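Local structure of TSC1 N-terminal domain (Chaetomium thermophilum, 7A0M) at residues B[140-145]-B[189-194]; B[210-213]-B[219-222]; B[230-235]-B[246-251]. The protein is the N-terminal helical part of a TSC complex subunit, and probably binds lysosomal phosphoinositides to help bring the complex to the lysosome, where it regulates mTORC1. All blocks are in the same frame, centred on the assembly; numbering follows the deposited sequence.

Interaction 1 of 3, residues B[140-145]-B[189-194]; sequences GFIPWL and MNALNA
Ile142 and Leu145 reach across to Asn190 and Ala191, whereas the two flat rings of the same turn, Phe141 and Trp144, pack on each other and take no part in the contact with 189-194. Phe141 CD1 lies over one face of the Trp144 indole, 3.6 Å above its plane and offset toward the rim. Trp144 also meets Phe93 edge-to-face and Phe180 at a shallow angle, so the aromatic side of the turn is directed into neighbouring helices. Phe141 occupies the N-cap position of helix 142-153, and its carbonyl O accepts the N-H of Leu145 in the first turn.

The opposing element, 189-194, belongs to helix 185-196. The closest backbone approach is between Ile142 and Ala191, whose CA atoms are 6.0 Å apart. Alanine suits this place because a single methyl fills the narrow gap: Ala191 CB meets Leu145 CB at 4.1 Å and Ile142 CG2 at 4.4 Å. Isoleucine spreads two branches toward the partner. CG2 stands anti to the backbone N and covers Ala191, while the CG1 arm, extended at chi2 -172°, carries its terminal methyl further along. That CD1 comes within 4.0 Å of Asn190 CB and touches the aliphatic root of the side chain.

The amide of Asn190 lies beyond this touch, and its OD1 is hydrogen-bonded to Lys186 NZ one turn earlier in the same helix. The Leu145 side chain also packs on Leu177 and Phe180 of helix 168-183, which comes between the two helices in the chain. No hydrogen bond links the two segments; the join rests on the shape and burial of methyl and methylene groups, and the one polar side chain, Asn190, contributes its CB while its amide bonds within its own helix.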
loop_
_atom_site.group_PDB
_atom_site.type_symbol
_atom_site.label_atom_id
_atom_site.label_comp_id
_atom_site.label_asym_id
_atom_site.label_seq_id
_atom_site.Cartn_x
_atom_site.Cartn_y
_atom_site.Cartn_z
ATOM N N GLY B 140 -5.495 -13.587 -45.078
ATOM C CA GLY B 140 -6.890 -13.724 -44.699
ATOM C C GLY B 140 -7.754 -12.560 -45.144
ATOM O O GLY B 140 -7.907 -12.307 -46.338
ATOM N N PHE B 141 -8.321 -11.847 -44.171
ATOM C CA PHE B 141 -9.178 -10.694 -44.425
ATOM C C PHE B 141 -8.397 -9.399 -44.635
ATOM O O PHE B 141 -9.010 -8.325 -44.663
ATOM C CB PHE B 141 -10.183 -10.525 -43.283
ATOM C CG PHE B 141 -11.309 -11.522 -43.317
ATOM C CD1 PHE B 141 -12.272 -11.461 -44.311
ATOM C CD2 PHE B 141 -11.402 -12.521 -42.361
ATOM C CE1 PHE B 141 -13.309 -12.375 -44.350
ATOM C CE2 PHE B 141 -12.437 -13.437 -42.395
ATOM C CZ PHE B 141 -13.391 -13.365 -43.390
ATOM N N ILE B 142 -7.069 -9.480 -44.758
ATOM C CA ILE B 142 -6.255 -8.268 -44.892
ATOM C C ILE B 142 -6.671 -7.402 -46.080
ATOM O O ILE B 142 -6.804 -6.178 -45.904
ATOM C CB ILE B 142 -4.762 -8.640 -44.926
ATOM C CG1 ILE B 142 -4.296 -9.107 -43.545
ATOM C CG2 ILE B 142 -3.925 -7.468 -45.399
ATOM C CD1 ILE B 142 -2.800 -9.303 -43.438
ATOM N N PRO B 143 -6.889 -7.939 -47.290
ATOM C CA PRO B 143 -7.285 -7.058 -48.405
ATOM C C PRO B 143 -8.600 -6.342 -48.163
ATOM O O PRO B 143 -8.780 -5.212 -48.635
ATOM C CB PRO B 143 -7.373 -8.020 -49.597
ATOM C CG PRO B 143 -7.615 -9.352 -48.986
ATOM C CD PRO B 143 -6.787 -9.340 -47.738
ATOM N N TRP B 144 -9.525 -6.974 -47.440
ATOM C CA TRP B 144 -10.742 -6.293 -47.019
ATOM C C TRP B 144 -10.394 -5.154 -46.072
ATOM O O TRP B 144 -10.862 -4.020 -46.230
ATOM C CB TRP B 144 -11.656 -7.294 -46.308
ATOM C CG TRP B 144 -11.987 -8.539 -47.089
ATOM C CD1 TRP B 144 -11.194 -9.644 -47.207
ATOM C CD2 TRP B 144 -13.233 -8.878 -47.720
ATOM N NE1 TRP B 144 -11.829 -10.611 -47.942
ATOM C CE2 TRP B 144 -13.087 -10.174 -48.260
ATOM C CE3 TRP B 144 -14.443 -8.202 -47.913
ATOM C CZ2 TRP B 144 -14.102 -10.805 -48.977
ATOM C CZ3 TRP B 144 -15.452 -8.834 -48.626
ATOM C CH2 TRP B 144 -15.273 -10.121 -49.150
ATOM N N LEU B 145 -9.562 -5.455 -45.071
ATOM C CA LEU B 145 -9.188 -4.483 -44.049
ATOM C C LEU B 145 -8.394 -3.316 -44.631
ATOM O O LEU B 145 -8.635 -2.155 -44.274
ATOM C CB LEU B 145 -8.388 -5.193 -42.960
ATOM C CG LEU B 145 -9.216 -6.092 -42.042
ATOM C CD1 LEU B 145 -8.346 -7.164 -41.411
ATOM C CD2 LEU B 145 -9.896 -5.261 -40.971
HETATM N N MSE B 189 -4.703 -6.744 -36.872
HETATM C CA MSE B 189 -3.548 -6.106 -36.255
HETATM C C MSE B 189 -2.312 -6.169 -37.150
HETATM O O MSE B 189 -1.421 -5.326 -37.043
HETATM C CB MSE B 189 -3.270 -6.743 -34.892
HETATM C CG MSE B 189 -4.379 -6.468 -33.883
HETATM SE SE MSE B 189 -4.123 -7.291 -32.137
HETATM C CE MSE B 189 -4.431 -9.154 -32.621
ATOM N N ASN B 190 -2.258 -7.167 -38.035
ATOM C CA ASN B 190 -1.230 -7.172 -39.071
ATOM C C ASN B 190 -1.430 -6.011 -40.037
ATOM O O ASN B 190 -0.475 -5.309 -40.390
ATOM C CB ASN B 190 -1.238 -8.502 -39.826
ATOM C CG ASN B 190 -0.244 -9.499 -39.270
ATOM O OD1 ASN B 190 -0.584 -10.651 -39.004
ATOM N ND2 ASN B 190 0.996 -9.057 -39.087
ATOM N N ALA B 191 -2.672 -5.799 -40.478
ATOM C CA ALA B 191 -2.963 -4.699 -41.389
ATOM C C ALA B 191 -2.770 -3.347 -40.712
ATOM O O ALA B 191 -2.335 -2.383 -41.352
ATOM C CB ALA B 191 -4.385 -4.834 -41.931
ATOM N N LEU B 192 -3.093 -3.254 -39.418
ATOM C CA LEU B 192 -2.931 -1.990 -38.708
ATOM C C LEU B 192 -1.462 -1.642 -38.504
ATOM O O LEU B 192 -1.112 -0.458 -38.429
ATOM C CB LEU B 192 -3.657 -2.045 -37.363
ATOM C CG LEU B 192 -3.710 -0.740 -36.565
ATOM C CD1 LEU B 192 -4.521 0.310 -37.312
ATOM C CD2 LEU B 192 -4.277 -0.974 -35.175
ATOM N N ASN B 193 -0.594 -2.654 -38.412
ATOM C CA ASN B 193 0.823 -2.406 -38.165
ATOM C C ASN B 193 1.455 -1.562 -39.265
ATOM O O ASN B 193 2.365 -0.771 -38.991
ATOM C CB ASN B 193 1.567 -3.733 -38.019
ATOM C CG ASN B 193 3.045 -3.546 -37.732
ATOM O OD1 ASN B 193 3.435 -3.225 -36.609
ATOM N ND2 ASN B 193 3.874 -3.748 -38.748
ATOM N N ALA B 194 0.999 -1.722 -40.510
ATOM C CA ALA B 194 1.531 -0.914 -41.604
ATOM C C ALA B 194 1.270 0.570 -41.377
ATOM O O ALA B 194 2.127 1.411 -41.672
ATOM C CB ALA B 194 0.929 -1.368 -42.933
#

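Interaction 2 of 3, residues B[210-213]-B[219-222]; sequences CAFV and HLYL
The last full turn of helix 199-214 faces the start of a 3-10 segment at 220-222, with the CA atoms of Val213 and Leu220 7.8 Å apart, a gap wide enough for side chains to meet between the backbones. In this all-helical domain of stacked helices, consistent with an alpha-solenoid, the loop joining helices 199-214 and 228-238 folds back on the end of the first. Two features shape the turn. His219 has a left-handed backbone conformation (phi 59°), consistent with a change of chain direction, and its carbonyl O accepts the N-H of Leu222 in the i to i+3 bond expected of a 3-10 segment.

Leu220 is the residue that the loop sends back. Its CB points at the helix, CG lies anti to the carbonyl carbon (chi1 -82°), and the fork opens beyond it, so CD1 and CD2 go to different partners. The Leu220 and Val213 side chains meet at a slant, with Leu220 CD1 3.7 Å from Val213 CG1, while CD2 approaches the Phe212 ring obliquely near CE2. A forked leucine suits this position, since one side chain can fill the space beside two successive residues of a helix.

On the helix side, Phe212 leaves its backbone with CG anti to N (chi1 179°), and although its CB is not aimed at the loop, the far end of the ring comes closer to it. Phe212 and Leu220 point oppositely and overlap at their ends, and the ring is stacked with Phe188 of helix 185-196. Val213 also touches Met254 and Leu255 of helix 242-255, and Leu220 packs on Phe258. At the helix end, Phe212 O is hydrogen-bonded to Ser215 OG, and across the contact Leu220 CD2 stops 4.1 Å from Phe212 CE2.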
loop_
_atom_site.group_PDB
_atom_site.type_symbol
_atom_site.label_atom_id
_atom_site.label_comp_id
_atom_site.label_asym_id
_atom_site.label_seq_id
_atom_site.Cartn_x
_atom_site.Cartn_y
_atom_site.Cartn_z
ATOM N N CYS B 210 -7.239 1.198 -29.819
ATOM C CA CYS B 210 -7.989 1.309 -28.571
ATOM C C CYS B 210 -9.461 0.979 -28.783
ATOM O O CYS B 210 -10.067 0.264 -27.976
ATOM C CB CYS B 210 -7.833 2.713 -27.989
ATOM S SG CYS B 210 -6.154 3.118 -27.447
ATOM N N ALA B 211 -10.054 1.494 -29.863
ATOM C CA ALA B 211 -11.445 1.169 -30.167
ATOM C C ALA B 211 -11.610 -0.317 -30.458
ATOM O O ALA B 211 -12.633 -0.916 -30.108
ATOM C CB ALA B 211 -11.935 2.008 -31.347
ATOM N N PHE B 212 -10.614 -0.926 -31.105
ATOM C CA PHE B 212 -10.682 -2.353 -31.403
ATOM C C PHE B 212 -10.668 -3.187 -30.127
ATOM O O PHE B 212 -11.533 -4.047 -29.928
ATOM C CB PHE B 212 -9.524 -2.753 -32.315
ATOM C CG PHE B 212 -9.495 -4.216 -32.653
ATOM C CD1 PHE B 212 -10.557 -4.808 -33.317
ATOM C CD2 PHE B 212 -8.405 -4.998 -32.311
ATOM C CE1 PHE B 212 -10.532 -6.155 -33.629
ATOM C CE2 PHE B 212 -8.374 -6.345 -32.621
ATOM C CZ PHE B 212 -9.438 -6.924 -33.282
ATOM N N VAL B 213 -9.688 -2.947 -29.251
ATOM C CA VAL B 213 -9.615 -3.684 -27.992
ATOM C C VAL B 213 -10.851 -3.428 -27.141
ATOM O O VAL B 213 -11.323 -4.323 -26.429
ATOM C CB VAL B 213 -8.319 -3.320 -27.241
ATOM C CG1 VAL B 213 -8.227 -4.075 -25.923
ATOM C CG2 VAL B 213 -7.105 -3.611 -28.109
ATOM N N HIS B 219 -9.182 -13.478 -28.907
ATOM C CA HIS B 219 -7.821 -13.872 -29.274
ATOM C C HIS B 219 -6.876 -12.674 -29.353
ATOM O O HIS B 219 -6.041 -12.582 -30.256
ATOM C CB HIS B 219 -7.825 -14.646 -30.593
ATOM C CG HIS B 219 -8.828 -15.757 -30.635
ATOM N ND1 HIS B 219 -9.917 -15.742 -31.480
ATOM C CD2 HIS B 219 -8.918 -16.906 -29.926
ATOM C CE1 HIS B 219 -10.630 -16.839 -31.297
ATOM N NE2 HIS B 219 -10.044 -17.562 -30.358
ATOM N N LEU B 220 -7.008 -11.743 -28.406
ATOM C CA LEU B 220 -6.111 -10.591 -28.376
ATOM C C LEU B 220 -4.662 -10.988 -28.129
ATOM O O LEU B 220 -3.757 -10.207 -28.443
ATOM C CB LEU B 220 -6.565 -9.590 -27.312
ATOM C CG LEU B 220 -7.693 -8.652 -27.740
ATOM C CD1 LEU B 220 -8.079 -7.722 -26.608
ATOM C CD2 LEU B 220 -7.275 -7.857 -28.967
ATOM N N TYR B 221 -4.417 -12.178 -27.573
ATOM C CA TYR B 221 -3.049 -12.645 -27.378
ATOM C C TYR B 221 -2.311 -12.849 -28.695
ATOM O O TYR B 221 -1.078 -12.917 -28.698
ATOM C CB TYR B 221 -3.049 -13.948 -26.575
ATOM C CG TYR B 221 -3.883 -15.049 -27.193
ATOM C CD1 TYR B 221 -3.349 -15.897 -28.157
ATOM C CD2 TYR B 221 -5.203 -15.244 -26.810
ATOM C CE1 TYR B 221 -4.107 -16.902 -28.723
ATOM C CE2 TYR B 221 -5.969 -16.249 -27.370
ATOM C CZ TYR B 221 -5.416 -17.074 -28.326
ATOM O OH TYR B 221 -6.175 -18.076 -28.886
ATOM N N LEU B 222 -3.037 -12.949 -29.813
ATOM C CA LEU B 222 -2.403 -13.106 -31.116
ATOM C C LEU B 222 -1.577 -11.892 -31.523
ATOM O O LEU B 222 -0.849 -11.966 -32.518
ATOM C CB LEU B 222 -3.464 -13.387 -32.184
ATOM C CG LEU B 222 -4.197 -14.726 -32.094
ATOM C CD1 LEU B 222 -5.225 -14.853 -33.209
ATOM C CD2 LEU B 222 -3.211 -15.884 -32.139
#

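Interaction 3 of 3, residues B[230-235]-B[246-251]; sequences GNILQS and NLALIA
Helices 228-238 and 242-255 run in roughly opposite directions as the two arms of a helical hairpin, and within 230-235 and 246-251 the nearest CA atoms are those of Ile232 and Ala248, 5.9 Å apart. So near an approach suits alanine: its methyl is small enough to sit against the backbone of the partner helix, and Ala248 CB lies 4.2 Å from Ile232 O.

The contact is reciprocal. Ile232 has CG1 anti to the carbonyl carbon (chi1 -63°), which leaves CG2 anti to the backbone N, and this methyl lies 3.7 Å from Ala248 O and 4.3 Å from Ala248 CB. A beta-branched residue is useful here because CG2 fills the space close to the main chain; the side chain as a whole also packs on Leu209 of helix 199-214 and on Leu255.

Ser235, three residues further along the same helix, borders the alanine methyl on its next turn. Its OG is 4.1 Å from Ala248 CB, which is a van der Waals neighbour and not a bonding partner. The hydroxyl is hydrogen-bonded instead to OD2 of Asp239, four residues on, so a polar atom can be buried at the interface with its bonding provided nearby in the chain. Phe206 of helix 199-214 touches both Ser235 and Ala248.

No hydrogen bond joins the segments, and the chemistry is consistent with the small Ala248 permitting the close approach, with Ile232 CG2 and the Ser235 side chain around its methyl.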
loop_
_atom_site.group_PDB
_atom_site.type_symbol
_atom_site.label_atom_id
_atom_site.label_comp_id
_atom_site.label_asym_id
_atom_site.label_seq_id
_atom_site.Cartn_x
_atom_site.Cartn_y
_atom_site.Cartn_z
ATOM N N GLY B 230 5.524 -5.101 -30.750
ATOM C CA GLY B 230 6.856 -4.522 -30.695
ATOM C C GLY B 230 6.903 -3.071 -31.129
ATOM O O GLY B 230 7.709 -2.290 -30.614
ATOM N N ASN B 231 6.043 -2.683 -32.074
ATOM C CA ASN B 231 6.030 -1.302 -32.538
ATOM C C ASN B 231 5.310 -0.379 -31.563
ATOM O O ASN B 231 5.602 0.822 -31.526
ATOM C CB ASN B 231 5.393 -1.217 -33.925
ATOM C CG ASN B 231 6.333 -1.678 -35.022
ATOM O OD1 ASN B 231 7.536 -1.419 -34.972
ATOM N ND2 ASN B 231 5.790 -2.367 -36.019
ATOM N N ILE B 232 4.364 -0.909 -30.786
ATOM C CA ILE B 232 3.803 -0.141 -29.676
ATOM C C ILE B 232 4.899 0.214 -28.681
ATOM O O ILE B 232 5.037 1.370 -28.262
ATOM C CB ILE B 232 2.665 -0.925 -28.999
ATOM C CG1 ILE B 232 1.515 -1.162 -29.980
ATOM C CG2 ILE B 232 2.174 -0.186 -27.761
ATOM C CD1 ILE B 232 0.506 -2.183 -29.504
ATOM N N LEU B 233 5.695 -0.783 -28.285
ATOM C CA LEU B 233 6.810 -0.534 -27.379
ATOM C C LEU B 233 7.851 0.374 -28.022
ATOM O O LEU B 233 8.481 1.192 -27.342
ATOM C CB LEU B 233 7.447 -1.858 -26.959
ATOM C CG LEU B 233 6.509 -2.890 -26.327
ATOM C CD1 LEU B 233 7.297 -4.065 -25.766
ATOM C CD2 LEU B 233 5.643 -2.260 -25.247
ATOM N N GLN B 234 8.051 0.238 -29.335
ATOM C CA GLN B 234 9.025 1.076 -30.027
ATOM C C GLN B 234 8.598 2.539 -30.030
ATOM O O GLN B 234 9.435 3.435 -29.871
ATOM C CB GLN B 234 9.229 0.561 -31.451
ATOM C CG GLN B 234 10.380 1.201 -32.197
ATOM C CD GLN B 234 10.981 0.273 -33.232
ATOM O OE1 GLN B 234 11.929 0.635 -33.931
ATOM N NE2 GLN B 234 10.456 -0.946 -33.314
ATOM N N SER B 235 7.303 2.800 -30.221
ATOM C CA SER B 235 6.800 4.166 -30.109
ATOM C C SER B 235 6.993 4.708 -28.699
ATOM O O SER B 235 7.364 5.873 -28.516
ATOM C CB SER B 235 5.325 4.217 -30.506
ATOM O OG SER B 235 4.794 5.521 -30.330
ATOM N N ASN B 246 1.265 8.788 -25.111
ATOM C CA ASN B 246 0.144 8.518 -24.216
ATOM C C ASN B 246 -0.872 7.586 -24.865
ATOM O O ASN B 246 -1.418 6.697 -24.201
ATOM C CB ASN B 246 -0.522 9.827 -23.797
ATOM C CG ASN B 246 -1.554 9.631 -22.704
ATOM O OD1 ASN B 246 -1.217 9.286 -21.572
ATOM N ND2 ASN B 246 -2.820 9.853 -23.038
ATOM N N LEU B 247 -1.145 7.777 -26.158
ATOM C CA LEU B 247 -2.008 6.846 -26.881
ATOM C C LEU B 247 -1.426 5.438 -26.874
ATOM O O LEU B 247 -2.132 4.463 -26.588
ATOM C CB LEU B 247 -2.220 7.330 -28.315
ATOM C CG LEU B 247 -3.220 8.466 -28.525
ATOM C CD1 LEU B 247 -3.358 8.778 -30.004
ATOM C CD2 LEU B 247 -4.569 8.110 -27.921
ATOM N N ALA B 248 -0.137 5.312 -27.202
ATOM C CA ALA B 248 0.518 4.007 -27.174
ATOM C C ALA B 248 0.456 3.384 -25.785
ATOM O O ALA B 248 0.290 2.165 -25.650
ATOM C CB ALA B 248 1.967 4.136 -27.637
ATOM N N LEU B 249 0.585 4.203 -24.740
ATOM C CA LEU B 249 0.550 3.670 -23.383
ATOM C C LEU B 249 -0.845 3.170 -23.026
ATOM O O LEU B 249 -0.987 2.136 -22.365
ATOM C CB LEU B 249 1.016 4.732 -22.388
ATOM C CG LEU B 249 1.353 4.212 -20.989
ATOM C CD1 LEU B 249 2.493 3.206 -21.062
ATOM C CD2 LEU B 249 1.706 5.360 -20.058
ATOM N N ILE B 250 -1.883 3.890 -23.456
ATOM C CA ILE B 250 -3.249 3.437 -23.212
ATOM C C ILE B 250 -3.492 2.099 -23.897
ATOM O O ILE B 250 -4.093 1.187 -23.316
ATOM C CB ILE B 250 -4.263 4.501 -23.675
ATOM C CG1 ILE B 250 -4.178 5.742 -22.786
ATOM C CG2 ILE B 250 -5.677 3.938 -23.666
ATOM C CD1 ILE B 250 -5.080 6.874 -23.228
ATOM N N ALA B 251 -3.020 1.957 -25.138
ATOM C CA ALA B 251 -3.156 0.684 -25.837
ATOM C C ALA B 251 -2.409 -0.426 -25.109
ATOM O O ALA B 251 -2.925 -1.541 -24.968
ATOM C CB ALA B 251 -2.654 0.817 -27.275
#

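All three contacts are free of hydrogen bonds between their segments, but they differ in place. Interaction 1 is only partly buried and joins helices that are not neighbours in sequence; interactions 2 and 3 are buried and more local, one folding a loop onto a helix end, the other closing a hairpin. Interactions 1 and 3 bring backbones close around an alanine, whereas interaction 2 bridges a wider gap with larger side chains. They also touch one another: Met189 CG packs on Phe212 CE2, Cys210 SG meets Ile250 CG2, and Asn193 OD1 makes a probable hydrogen bond of 2.6 Å with Asn231 ND2, a polar tie between interactions 1 and 3.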